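Local coordinates for protein beta-glucosidase (Pseudoalteromonas sp., PDB 3F95) that probably hydrolyses beta-glucosidic bonds, the whole enzyme being an exo-1,3/1,4-beta-glucanase and this chain its extra C-terminal beta-sandwich domain, at residues A15-W20 and L71-P76; L22-T27 and K42-M47; R59-R64 and L161-A166; R64-L69 and R155-N160; G101-V106 and L114-F119. One frame throughout, in Å; residues are numbered along the deposited sequence. Where two conformers were deposited one is given.

Interaction 1: A15-W20 and L71-P76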
# COMPACT_ATOMS: atom_id res chain seq x y z
N ALA A 15 9.50 0.51 -8.82
CA ALA A 15 10.79 1.18 -8.85
C ALA A 15 11.85 0.11 -8.57
O ALA A 15 11.55 -0.98 -8.07
CB ALA A 15 10.83 2.29 -7.79
N LYS A 16 13.12 0.29 -8.94
CA LYS A 16 14.08 -0.87 -8.99
C LYS A 16 14.26 -1.90 -7.79
O LYS A 16 14.17 -3.11 -7.98
CB LYS A 16 15.43 -0.38 -9.52
CG LYS A 16 15.40 0.03 -11.00
CD LYS A 16 16.52 1.04 -11.39
CE LYS A 16 17.81 0.36 -11.82
NZ LYS A 16 18.93 1.34 -12.05
N ASN A 17 14.58 -1.38 -6.61
CA ASN A 17 14.68 -1.99 -5.29
C ASN A 17 13.33 -2.36 -4.66
O ASN A 17 13.30 -2.62 -3.47
CB ASN A 17 15.46 -1.00 -4.35
CG ASN A 17 15.87 -1.60 -2.99
OD1 ASN A 17 16.12 -2.81 -2.86
ND2 ASN A 17 15.97 -0.72 -1.97
N MET A 18 12.25 -2.43 -5.44
CA MET A 18 10.91 -2.70 -4.88
C MET A 18 10.25 -3.98 -5.41
O MET A 18 10.43 -4.36 -6.57
CB MET A 18 9.94 -1.52 -5.08
CG MET A 18 10.46 -0.12 -4.79
SD MET A 18 11.00 0.09 -3.12
CE MET A 18 9.48 -0.09 -2.19
N THR A 19 9.44 -4.61 -4.55
CA THR A 19 8.58 -5.73 -4.94
C THR A 19 7.27 -5.63 -4.21
O THR A 19 7.19 -5.07 -3.13
CB THR A 19 8.90 -7.13 -4.30
OG1 THR A 19 9.96 -7.11 -3.36
CG2 THR A 19 8.83 -8.24 -5.24
N TRP A 20 6.27 -6.30 -4.78
CA TRP A 20 5.07 -6.62 -4.02
C TRP A 20 5.38 -7.92 -3.25
O TRP A 20 6.14 -8.81 -3.73
CB TRP A 20 3.90 -6.88 -4.96
CG TRP A 20 3.53 -5.72 -5.85
CD1 TRP A 20 3.76 -5.60 -7.17
CD2 TRP A 20 2.84 -4.52 -5.44
NE1 TRP A 20 3.29 -4.38 -7.63
CE2 TRP A 20 2.70 -3.72 -6.60
CE3 TRP A 20 2.36 -4.06 -4.22
CZ2 TRP A 20 2.07 -2.45 -6.57
CZ3 TRP A 20 1.73 -2.80 -4.19
CH2 TRP A 20 1.59 -2.02 -5.35
N LEU A 71 4.20 -3.47 -0.16
CA LEU A 71 5.09 -2.96 -1.17
C LEU A 71 6.41 -2.76 -0.41
O LEU A 71 6.48 -1.95 0.54
CB LEU A 71 4.56 -1.63 -1.72
CG LEU A 71 5.45 -0.89 -2.70
CD1 LEU A 71 5.73 -1.72 -3.95
CD2 LEU A 71 4.80 0.47 -3.05
N SER A 72 7.43 -3.51 -0.80
CA SER A 72 8.59 -3.69 0.08
C SER A 72 9.91 -3.46 -0.64
O SER A 72 10.01 -3.61 -1.85
CB SER A 72 8.54 -5.07 0.75
OG SER A 72 8.87 -6.09 -0.17
N TYR A 73 10.92 -3.05 0.14
CA TYR A 73 12.26 -2.83 -0.37
C TYR A 73 12.99 -4.19 -0.39
O TYR A 73 12.85 -5.00 0.52
CB TYR A 73 13.01 -1.86 0.55
CG TYR A 73 12.46 -0.44 0.57
CD1 TYR A 73 12.92 0.50 -0.34
CD2 TYR A 73 11.50 -0.05 1.50
CE1 TYR A 73 12.43 1.81 -0.33
CE2 TYR A 73 11.02 1.25 1.51
CZ TYR A 73 11.48 2.17 0.59
OH TYR A 73 10.98 3.48 0.60
N LEU A 74 13.75 -4.44 -1.44
CA LEU A 74 14.43 -5.73 -1.55
C LEU A 74 15.47 -5.92 -0.43
O LEU A 74 15.67 -7.04 0.07
CB LEU A 74 14.95 -5.96 -2.97
CG LEU A 74 13.77 -6.31 -3.93
CD1 LEU A 74 14.20 -6.38 -5.37
CD2 LEU A 74 13.09 -7.62 -3.52
N GLU A 75 16.08 -4.82 0.02
CA GLU A 75 16.87 -4.83 1.25
C GLU A 75 16.47 -3.62 2.08
O GLU A 75 16.13 -2.60 1.50
CB GLU A 75 18.36 -4.80 0.95
CG GLU A 75 18.82 -3.59 0.15
CD GLU A 75 20.32 -3.51 0.03
OE1 GLU A 75 20.84 -2.37 0.08
OE2 GLU A 75 20.98 -4.56 -0.12
N PRO A 76 16.49 -3.74 3.42
CA PRO A 76 16.21 -2.60 4.29
C PRO A 76 16.90 -1.32 3.82
O PRO A 76 18.10 -1.32 3.50
CB PRO A 76 16.75 -3.04 5.66
CG PRO A 76 17.21 -4.50 5.51
CD PRO A 76 16.72 -4.98 4.19
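Two antiparallel neighbours in one sheet of the beta-sandwich, strands 18-24 and 67-73, meet here with M18, T19 and W20 opposite Y73, S72 and L71. T19 and S72 form the hydrogen-bonded pair. T19 N donates to S72 O at 2.9 Å, and S72 N to T19 O at 2.8 Å. A type I turn from A15 to M18 precedes the first strand. It brings N17 O to L74 N, 2.8 Å away, where the other strand turns a corner. N17 OD1 adds a weak second bond to L74 N.

The M18 and Y73 side chains run alongside each other. The M18 chain bends at chi2 (-60°) and again at chi3, which carries CE over the centre of the Y73 ring, 3.9 Å from its centroid. M18 SD comes in obliquely, 3.4 Å from Y73 CD1, a Met-aromatic contact. On the same face, L71 CD1 rests over the six-membered ring of W20, 4.1 Å from its centroid. With an alanine at Y73, M18 would lose the ring under its methyl and sulfur, and its end is likely to be set free to turn.

S72 OG, on the other face, is bonded by Q21 NE2. L71 and Y73 reach V168 and L170 of the opposing sheet. The backbone bonds set the register, while CH-pi and sulfur-aromatic contacts hold the side chains on the inner face.

Interaction 2: L22-T27 and K42-M47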
# COMPACT_ATOMS: atom_id res chain seq x y z
N LEU A 22 3.23 -10.93 -1.16
CA LEU A 22 1.92 -11.49 -0.81
C LEU A 22 2.16 -12.60 0.22
O LEU A 22 2.76 -13.64 -0.12
CB LEU A 22 1.25 -12.07 -2.06
CG LEU A 22 0.62 -11.12 -3.12
CD1 LEU A 22 1.67 -10.23 -3.78
CD2 LEU A 22 -0.14 -11.92 -4.20
N ALA A 23 1.78 -12.32 1.46
CA ALA A 23 2.10 -13.19 2.60
C ALA A 23 0.84 -13.70 3.30
O ALA A 23 0.20 -12.99 4.12
CB ALA A 23 3.05 -12.46 3.59
N ASP A 24 0.45 -14.92 2.95
CA ASP A 24 -0.72 -15.53 3.60
C ASP A 24 -0.30 -16.39 4.81
O ASP A 24 0.84 -16.30 5.26
CB ASP A 24 -1.60 -16.29 2.60
CG ASP A 24 -0.87 -17.44 1.92
OD1 ASP A 24 0.14 -17.94 2.47
OD2 ASP A 24 -1.31 -17.84 0.82
N THR A 25 -1.19 -17.24 5.32
CA THR A 25 -0.89 -18.02 6.53
C THR A 25 -0.14 -19.32 6.20
O THR A 25 0.20 -20.11 7.10
CB THR A 25 -2.15 -18.34 7.34
OG1 THR A 25 -3.10 -19.01 6.50
CG2 THR A 25 -2.80 -17.01 7.89
N SER A 26 0.18 -19.50 4.93
CA SER A 26 0.93 -20.67 4.48
C SER A 26 2.42 -20.53 4.75
O SER A 26 2.90 -19.49 5.21
CB SER A 26 0.69 -20.96 3.00
OG SER A 26 1.49 -20.14 2.16
N THR A 27 3.17 -21.58 4.39
CA THR A 27 4.62 -21.56 4.54
C THR A 27 5.32 -21.00 3.31
O THR A 27 6.54 -21.08 3.20
CB THR A 27 5.17 -23.00 4.81
OG1 THR A 27 4.81 -23.86 3.72
CG2 THR A 27 4.62 -23.56 6.12
N LYS A 42 -2.40 -20.06 -3.00
CA LYS A 42 -3.06 -19.80 -4.30
C LYS A 42 -4.46 -19.16 -4.21
O LYS A 42 -5.12 -18.99 -5.24
CB LYS A 42 -3.10 -21.05 -5.21
CG LYS A 42 -1.88 -21.96 -5.14
CD LYS A 42 -0.63 -21.21 -5.58
CE LYS A 42 0.61 -22.04 -5.39
NZ LYS A 42 1.43 -21.84 -6.59
N GLN A 43 -4.91 -18.81 -3.02
CA GLN A 43 -6.29 -18.32 -2.85
C GLN A 43 -6.47 -17.18 -1.88
O GLN A 43 -7.44 -16.40 -2.03
CB GLN A 43 -7.25 -19.45 -2.40
CG GLN A 43 -7.45 -20.53 -3.40
CD GLN A 43 -8.14 -21.76 -2.80
OE1 GLN A 43 -8.64 -21.74 -1.67
NE2 GLN A 43 -8.13 -22.85 -3.55
N SER A 44 -5.62 -17.10 -0.84
CA SER A 44 -5.90 -16.13 0.23
C SER A 44 -5.78 -14.69 -0.25
O SER A 44 -6.58 -13.83 0.13
CB SER A 44 -4.96 -16.31 1.44
OG SER A 44 -5.27 -17.48 2.14
N LEU A 45 -4.76 -14.43 -1.07
CA LEU A 45 -4.47 -13.05 -1.53
C LEU A 45 -4.03 -13.16 -3.00
O LEU A 45 -3.08 -13.88 -3.31
CB LEU A 45 -3.38 -12.39 -0.67
CG LEU A 45 -2.92 -10.96 -1.04
CD1 LEU A 45 -4.14 -10.00 -1.14
CD2 LEU A 45 -1.87 -10.44 -0.04
N LEU A 46 -4.76 -12.47 -3.89
CA LEU A 46 -4.50 -12.48 -5.33
C LEU A 46 -4.29 -11.06 -5.81
O LEU A 46 -4.97 -10.15 -5.33
CB LEU A 46 -5.67 -13.06 -6.13
CG LEU A 46 -6.28 -14.46 -5.87
CD1 LEU A 46 -7.01 -14.91 -7.16
CD2 LEU A 46 -5.27 -15.49 -5.40
N MET A 47 -3.37 -10.90 -6.75
CA MET A 47 -3.09 -9.62 -7.38
C MET A 47 -3.36 -9.72 -8.90
O MET A 47 -2.95 -10.68 -9.53
CB MET A 47 -1.61 -9.25 -7.16
CG MET A 47 -1.21 -7.97 -7.91
SD MET A 47 0.49 -7.46 -7.64
CE MET A 47 1.38 -8.52 -8.81
O HOH W 1 -4.30 -17.10 4.76
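L22 and L45 form the tight part of this contact. Their side chains meet nearly perpendicular, with L22 CG 4.0 Å from L45 CD2. L22 chi1 of -75° sets CG beside the backbone N, and CD2 then reaches the L45 carbonyl, 3.6 Å from L45 O. The same methyl touches M47 CB more distantly. L69 also covers both leucines, and W63 packs on L45.

No hydrogen bond joins the two segments directly. Their strands run nearly antiparallel but too far apart to pair. Strand 18-24 belongs to one sheet of the beta-sandwich and strand 45-50 to the other, so the leucines meet between the sheets, near an end of the sandwich.

Toward the loops the contact becomes sparse and polar. D24 CB rests on S44 CB at 3.6 Å. Beyond it, D24 makes an Asx turn: S26 N donates to D24 OD1 at 2.9 Å, from above the carboxylate plane. S26 OG gives a second bond to D24 OD1, of 2.6 Å, on the syn lone pair. D24 OD2 is held by S39 OG and D41 N, so both carboxylate oxygens are gripped, which probably fixes the rotation of the group. A water spans the looser side. It accepts from T25 N at 3.2 Å and donates to S44 OG at 2.8 Å. S44 OG has its stronger partner in D41 OD2.

Interaction 3: R59-R64 and L161-A166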
# COMPACT_ATOMS: atom_id res chain seq x y z
N ARG A 59 -2.79 -2.01 -9.51
CA ARG A 59 -2.86 -3.42 -9.14
C ARG A 59 -4.06 -3.60 -8.24
O ARG A 59 -4.23 -2.84 -7.27
CB ARG A 59 -1.57 -3.85 -8.45
CG ARG A 59 -0.33 -3.80 -9.35
CD ARG A 59 -0.27 -4.97 -10.35
NE ARG A 59 0.93 -4.85 -11.19
CZ ARG A 59 1.04 -4.04 -12.24
NH1 ARG A 59 0.02 -3.26 -12.60
NH2 ARG A 59 2.18 -4.02 -12.94
N GLY A 60 -4.88 -4.60 -8.55
CA GLY A 60 -6.03 -4.94 -7.72
C GLY A 60 -5.64 -6.10 -6.84
O GLY A 60 -4.93 -7.01 -7.30
N PHE A 61 -6.07 -6.05 -5.59
CA PHE A 61 -5.78 -7.09 -4.61
C PHE A 61 -7.08 -7.58 -3.97
O PHE A 61 -7.90 -6.77 -3.52
CB PHE A 61 -4.82 -6.54 -3.56
CG PHE A 61 -3.49 -6.09 -4.14
CD1 PHE A 61 -2.46 -7.00 -4.35
CD2 PHE A 61 -3.26 -4.74 -4.43
CE1 PHE A 61 -1.23 -6.59 -4.86
CE2 PHE A 61 -2.03 -4.30 -4.95
CZ PHE A 61 -1.01 -5.23 -5.19
N ASN A 62 -7.26 -8.90 -3.90
CA ASN A 62 -8.47 -9.49 -3.31
C ASN A 62 -8.02 -10.40 -2.17
O ASN A 62 -7.22 -11.31 -2.41
CB ASN A 62 -9.23 -10.33 -4.34
CG ASN A 62 -9.82 -9.49 -5.46
OD1 ASN A 62 -10.32 -8.39 -5.24
ND2 ASN A 62 -9.78 -10.03 -6.68
N TRP A 63 -8.48 -10.13 -0.94
CA TRP A 63 -8.24 -10.98 0.23
C TRP A 63 -9.47 -11.87 0.42
O TRP A 63 -10.61 -11.36 0.52
CB TRP A 63 -8.15 -10.15 1.49
CG TRP A 63 -6.85 -9.45 1.76
CD1 TRP A 63 -5.92 -9.80 2.68
CD2 TRP A 63 -6.35 -8.26 1.11
NE1 TRP A 63 -4.88 -8.92 2.66
CE2 TRP A 63 -5.12 -7.96 1.71
CE3 TRP A 63 -6.85 -7.40 0.11
CZ2 TRP A 63 -4.36 -6.83 1.36
CZ3 TRP A 63 -6.07 -6.28 -0.28
CH2 TRP A 63 -4.85 -6.01 0.34
N ARG A 64 -9.25 -13.17 0.50
CA ARG A 64 -10.29 -14.12 0.88
C ARG A 64 -10.00 -14.83 2.20
O ARG A 64 -10.89 -15.50 2.74
CB ARG A 64 -10.52 -15.14 -0.24
CG ARG A 64 -11.08 -14.49 -1.49
CD ARG A 64 -11.20 -15.51 -2.57
NE ARG A 64 -12.27 -16.44 -2.23
CZ ARG A 64 -12.22 -17.75 -2.43
NH1 ARG A 64 -11.12 -18.29 -2.97
NH2 ARG A 64 -13.25 -18.51 -2.08
N LEU A 161 -11.41 -8.46 1.80
CA LEU A 161 -11.17 -7.07 1.37
C LEU A 161 -10.89 -7.09 -0.12
O LEU A 161 -10.29 -8.03 -0.62
CB LEU A 161 -9.92 -6.51 2.06
CG LEU A 161 -9.34 -5.14 1.64
CD1 LEU A 161 -10.37 -4.01 1.90
CD2 LEU A 161 -8.08 -4.90 2.44
N SER A 162 -11.36 -6.06 -0.82
CA SER A 162 -10.98 -5.86 -2.21
C SER A 162 -10.67 -4.39 -2.47
O SER A 162 -11.51 -3.50 -2.23
CB SER A 162 -12.09 -6.38 -3.14
OG SER A 162 -11.72 -6.22 -4.49
N LEU A 163 -9.48 -4.14 -3.02
CA LEU A 163 -9.07 -2.78 -3.31
C LEU A 163 -8.05 -2.79 -4.42
O LEU A 163 -7.60 -3.84 -4.84
CB LEU A 163 -8.49 -2.10 -2.05
CG LEU A 163 -7.30 -2.76 -1.33
CD1 LEU A 163 -5.97 -2.69 -2.08
CD2 LEU A 163 -7.16 -2.19 0.08
N ALA A 164 -7.71 -1.60 -4.89
CA ALA A 164 -6.68 -1.46 -5.92
C ALA A 164 -5.83 -0.27 -5.54
O ALA A 164 -6.30 0.63 -4.86
CB ALA A 164 -7.29 -1.26 -7.25
N ILE A 165 -4.57 -0.30 -5.97
CA ILE A 165 -3.57 0.71 -5.61
C ILE A 165 -2.88 1.16 -6.89
O ILE A 165 -2.66 0.35 -7.78
CB ILE A 165 -2.55 0.10 -4.62
CG1 ILE A 165 -3.21 -0.15 -3.25
CG2 ILE A 165 -1.34 1.03 -4.41
CD1 ILE A 165 -2.47 -1.20 -2.42
N ALA A 166 -2.53 2.44 -6.98
CA ALA A 166 -1.73 2.95 -8.08
C ALA A 166 -0.91 4.15 -7.61
O ALA A 166 -1.22 4.76 -6.60
CB ALA A 166 -2.62 3.37 -9.23
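W63, L161 and F61 have the most surface buried in this pairing of strands 58-63 and 161-171. W63 and L161 are a hydrogen-bonded antiparallel pair. W63 N donates to L161 O at 2.8 Å, while the return bond from L161 N to W63 O is longer, 3.3 Å. Their side chains leave the sheet in the same direction, one alongside the other. L161 CD2 sits over one face of the indole, offset toward the rim, 3.7 Å from the centroid of its six-membered ring. W63 CZ3 also meets L163 CG, at 3.9 Å. The indole NE1 is bonded to A67 O. A leucine in place of W63 has no ring N-H and no flat face, so A67 O would probably be left without this donor from the other sheet and the L161 methyl without close cover.

F61 is paired with L163 in the same way. F61 N points almost straight at L163 O, 2.8 Å away, with an angle of 178° at the hydrogen. The F61 ring meets two side chains obliquely: CE2 is 4.0 Å from I165 CD1, and CD2 is 4.1 Å from L163 CD1. L163 chi1 of 57° places CG between its own backbone N and carbonyl carbon, and the side chain leans toward both rings.

Strand 58-63 has strand 45-50 as its other neighbour in the sheet. The face with F61, W63, L161 and I165 packs against strands 67-73 and 149-158 of the second sheet, through L69 and I156.

Interaction 4: R64-L69 and R155-N160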
# COMPACT_ATOMS: atom_id res chain seq x y z
N ARG A 64 -9.25 -13.17 0.50
CA ARG A 64 -10.29 -14.12 0.88
C ARG A 64 -10.00 -14.83 2.20
O ARG A 64 -10.89 -15.50 2.74
CB ARG A 64 -10.52 -15.14 -0.24
CG ARG A 64 -11.08 -14.49 -1.49
CD ARG A 64 -11.20 -15.51 -2.57
NE ARG A 64 -12.27 -16.44 -2.23
CZ ARG A 64 -12.22 -17.75 -2.43
NH1 ARG A 64 -11.12 -18.29 -2.97
NH2 ARG A 64 -13.25 -18.51 -2.08
N ALA A 65 -8.78 -14.67 2.71
CA ALA A 65 -8.43 -15.11 4.05
C ALA A 65 -7.29 -14.25 4.57
O ALA A 65 -6.72 -13.48 3.80
CB ALA A 65 -8.04 -16.61 4.09
N GLN A 66 -6.98 -14.42 5.85
CA GLN A 66 -5.89 -13.72 6.52
C GLN A 66 -4.61 -13.62 5.69
O GLN A 66 -4.02 -14.64 5.33
CB GLN A 66 -5.58 -14.41 7.84
CG GLN A 66 -4.48 -13.71 8.61
CD GLN A 66 -4.91 -12.34 9.16
OE1 GLN A 66 -6.09 -12.10 9.42
NE2 GLN A 66 -3.94 -11.46 9.34
N ALA A 67 -4.17 -12.40 5.39
CA ALA A 67 -2.97 -12.20 4.57
C ALA A 67 -2.54 -10.76 4.64
O ALA A 67 -3.36 -9.89 4.97
CB ALA A 67 -3.25 -12.57 3.12
N ALA A 68 -1.24 -10.54 4.39
CA ALA A 68 -0.65 -9.20 4.32
C ALA A 68 -0.09 -8.97 2.93
O ALA A 68 0.66 -9.79 2.39
CB ALA A 68 0.44 -9.03 5.34
N LEU A 69 -0.47 -7.84 2.35
CA LEU A 69 0.15 -7.35 1.13
C LEU A 69 1.14 -6.27 1.54
O LEU A 69 0.77 -5.37 2.32
CB LEU A 69 -0.89 -6.69 0.24
CG LEU A 69 -0.26 -5.97 -0.96
CD1 LEU A 69 0.27 -7.01 -2.01
CD2 LEU A 69 -1.21 -4.95 -1.53
N ARG A 155 2.03 -1.83 4.15
CA ARG A 155 1.58 -3.18 4.42
C ARG A 155 0.09 -3.10 4.71
O ARG A 155 -0.34 -2.27 5.53
CB ARG A 155 2.36 -3.75 5.62
CG ARG A 155 1.95 -5.16 6.01
CD ARG A 155 2.57 -5.56 7.37
NE ARG A 155 4.00 -5.35 7.38
CZ ARG A 155 4.70 -4.92 8.43
NH1 ARG A 155 4.11 -4.65 9.60
NH2 ARG A 155 6.00 -4.78 8.31
N ILE A 156 -0.70 -3.90 4.01
CA ILE A 156 -2.14 -3.96 4.27
C ILE A 156 -2.47 -5.39 4.70
O ILE A 156 -2.16 -6.35 3.99
CB ILE A 156 -2.96 -3.56 3.03
CG1 ILE A 156 -2.62 -2.10 2.64
CG2 ILE A 156 -4.48 -3.75 3.30
CD1 ILE A 156 -3.13 -1.72 1.26
N THR A 157 -3.09 -5.51 5.86
CA THR A 157 -3.46 -6.81 6.43
C THR A 157 -4.97 -6.87 6.64
O THR A 157 -5.59 -5.93 7.18
CB THR A 157 -2.71 -7.03 7.76
OG1 THR A 157 -1.30 -6.88 7.53
CG2 THR A 157 -2.98 -8.45 8.28
N SER A 158 -5.57 -7.98 6.21
CA SER A 158 -7.02 -8.20 6.34
C SER A 158 -7.34 -9.69 6.11
O SER A 158 -6.44 -10.48 5.77
CB SER A 158 -7.79 -7.30 5.36
OG SER A 158 -9.21 -7.31 5.61
N GLN A 159 -8.60 -10.07 6.31
CA GLN A 159 -9.06 -11.44 5.98
C GLN A 159 -10.00 -11.41 4.80
O GLN A 159 -10.18 -12.42 4.11
CB GLN A 159 -9.80 -12.07 7.17
CG GLN A 159 -8.98 -12.18 8.42
CD GLN A 159 -9.78 -12.71 9.58
OE1 GLN A 159 -10.34 -11.95 10.38
NE2 GLN A 159 -9.86 -14.03 9.69
N ASN A 160 -10.63 -10.27 4.55
CA ASN A 160 -11.60 -10.20 3.48
C ASN A 160 -11.77 -8.75 3.05
O ASN A 160 -12.22 -7.92 3.83
CB ASN A 160 -12.94 -10.77 3.97
CG ASN A 160 -13.87 -11.05 2.84
OD1 ASN A 160 -14.39 -10.13 2.20
ND2 ASN A 160 -14.07 -12.33 2.56
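A67 and S158 make one hydrogen-bonded pair of this antiparallel contact, and L69 and I156 the next. A67 N donates to S158 O at 3.0 Å, and S158 N to A67 O at 3.2 Å. A67 O thus takes two donors, the other being the W63 indole. The L69 pair is shorter: L69 N to I156 O is 2.8 Å, and I156 N to L69 O is 2.7 Å. Between the pairs, A68 CB meets T157 OG1 at 3.5 Å.

The polar side chains mostly find partners elsewhere. S158 OG is bonded to G101 O and takes a weak bond from N160 N. N160 OD1 is held by K96 NZ, and R155 NE forms a salt bridge with D152. Q66 bends at chi2 (69°), which turns its amide across the other strand, with NE2 3.3 Å from T157 CG2.

L69 and I156 face the core, where F61, W63 and I165 of the other sheet meet them. Such two-layer packing is the mark of a beta-sandwich, consistent with a galactose-binding-like fold.

Interaction 5: G101-V106 and L114-F119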
# COMPACT_ATOMS: atom_id res chain seq x y z
N GLY A 101 -12.43 -5.79 9.20
CA GLY A 101 -11.46 -4.74 9.37
C GLY A 101 -10.18 -5.02 8.60
O GLY A 101 -9.95 -6.12 8.09
N ALA A 102 -9.33 -4.00 8.55
CA ALA A 102 -8.04 -4.05 7.87
C ALA A 102 -7.13 -2.98 8.44
O ALA A 102 -7.61 -1.97 8.95
CB ALA A 102 -8.23 -3.83 6.36
N ASN A 103 -5.82 -3.23 8.35
CA ASN A 103 -4.78 -2.37 8.90
C ASN A 103 -3.94 -1.88 7.74
O ASN A 103 -3.52 -2.68 6.89
CB ASN A 103 -3.89 -3.20 9.84
CG ASN A 103 -2.90 -2.37 10.65
OD1 ASN A 103 -1.93 -2.93 11.18
ND2 ASN A 103 -3.15 -1.07 10.80
N LEU A 104 -3.71 -0.58 7.68
CA LEU A 104 -2.75 0.01 6.74
C LEU A 104 -1.52 0.50 7.50
O LEU A 104 -1.60 1.45 8.28
CB LEU A 104 -3.41 1.17 5.96
CG LEU A 104 -2.46 2.09 5.18
CD1 LEU A 104 -1.69 1.28 4.09
CD2 LEU A 104 -3.24 3.27 4.55
N GLN A 105 -0.38 -0.17 7.29
CA GLN A 105 0.86 0.23 7.96
C GLN A 105 1.80 0.89 6.94
O GLN A 105 1.83 0.50 5.77
CB GLN A 105 1.49 -0.99 8.67
CG GLN A 105 0.77 -1.37 9.97
CD GLN A 105 1.20 -2.73 10.52
OE1 GLN A 105 1.11 -3.76 9.84
NE2 GLN A 105 1.63 -2.74 11.77
N VAL A 106 2.50 1.95 7.35
CA VAL A 106 3.31 2.72 6.43
C VAL A 106 4.73 2.88 6.98
O VAL A 106 4.92 3.21 8.17
CB VAL A 106 2.65 4.12 6.15
CG1 VAL A 106 3.55 4.99 5.31
CG2 VAL A 106 1.28 3.92 5.50
N LEU A 114 6.08 3.73 10.88
CA LEU A 114 5.86 5.18 11.04
C LEU A 114 4.38 5.52 11.22
O LEU A 114 4.03 6.41 12.01
CB LEU A 114 6.50 5.99 9.91
CG LEU A 114 8.04 5.99 9.77
CD1 LEU A 114 8.47 6.89 8.64
CD2 LEU A 114 8.74 6.37 11.08
N ARG A 115 3.50 4.80 10.52
CA ARG A 115 2.06 4.97 10.70
C ARG A 115 1.37 3.62 10.78
O ARG A 115 1.76 2.67 10.09
CB ARG A 115 1.43 5.78 9.55
CG ARG A 115 1.96 7.20 9.38
CD ARG A 115 1.53 8.17 10.51
NE ARG A 115 0.09 8.16 10.76
CZ ARG A 115 -0.84 8.78 10.02
NH1 ARG A 115 -0.52 9.51 8.94
NH2 ARG A 115 -2.10 8.67 10.39
N ASP A 116 0.34 3.56 11.62
CA ASP A 116 -0.49 2.38 11.78
C ASP A 116 -1.95 2.85 11.76
O ASP A 116 -2.43 3.46 12.73
CB ASP A 116 -0.13 1.69 13.10
CG ASP A 116 -0.71 0.29 13.21
OD1 ASP A 116 -0.02 -0.60 13.77
OD2 ASP A 116 -1.86 0.06 12.77
N ILE A 117 -2.65 2.61 10.64
CA ILE A 117 -3.95 3.25 10.42
C ILE A 117 -5.00 2.16 10.24
O ILE A 117 -4.87 1.37 9.32
CB ILE A 117 -3.92 4.15 9.13
CG1 ILE A 117 -2.90 5.29 9.31
CG2 ILE A 117 -5.36 4.63 8.73
CD1 ILE A 117 -2.51 5.99 8.01
N ASP A 118 -6.04 2.14 11.07
CA ASP A 118 -7.16 1.22 10.83
C ASP A 118 -7.99 1.68 9.62
O ASP A 118 -8.21 2.91 9.42
CB ASP A 118 -8.08 1.11 12.04
CG ASP A 118 -7.35 0.66 13.28
OD1 ASP A 118 -6.55 -0.32 13.19
OD2 ASP A 118 -7.59 1.28 14.33
N PHE A 119 -8.47 0.74 8.83
CA PHE A 119 -9.34 1.13 7.71
C PHE A 119 -10.57 1.91 8.16
O PHE A 119 -11.06 2.77 7.42
CB PHE A 119 -9.73 -0.06 6.82
CG PHE A 119 -8.71 -0.33 5.70
CD1 PHE A 119 -7.35 -0.47 5.99
CD2 PHE A 119 -9.12 -0.41 4.38
CE1 PHE A 119 -6.41 -0.71 4.95
CE2 PHE A 119 -8.18 -0.65 3.34
CZ PHE A 119 -6.84 -0.79 3.64
O HOH W 2 3.05 -0.73 13.53
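L114 and R115 both face V106, a classic beta bulge in an otherwise regular antiparallel pair. V106 N donates to R115 O at 2.9 Å, and R115 N to V106 O at 3.2 Å.

On the outer face D116 lies between two amides. Its chi1 of -167° turns the carboxylate across toward N103, whose ND2 donates to D116 OD2 at 2.6 Å, from above the carboxylate plane. The same ND2 makes a weak bond to I117 O. Q105 NE2 reaches D116 OD1 by a weak bond of 3.4 Å. A water completes this side, accepting from Q105 NE2 and donating to D116 OD1.

On the inner side A102 CB sits over one face of the F119 ring, 3.7 Å from its centroid, while F119 N donates to A102 O at 2.8 Å. L104 CB meets F119 CE1 at 3.7 Å. R115 NH1 is bonded to P137 O and L181 O.

These strands form a beta hairpin in the beta-sandwich, its two arms linked by the C108-C113 disulfide.

Overall arrangement
Interactions 1, 4 and 5 follow one antiparallel sheet across, through strands 18-24, 67-73, 149-158, 102-108 and 113-118. Interaction 3 lies in the other sheet, and interaction 2 spans the two. Interactions 2 and 4 are closest, with centres about 8 Å apart; S44 O and A23 O probably bond to R64 N and A68 N. Interactions 3 and 4 share R64, where the chain passes between sheets. Interaction 2 falls within the span of interaction 1, which closes before interaction 5 opens. Interaction 5 falls within interaction 4, and that within interaction 3. Interactions 1, 3 and 4 thus join residues far apart in sequence, and the two sheets close round a common core.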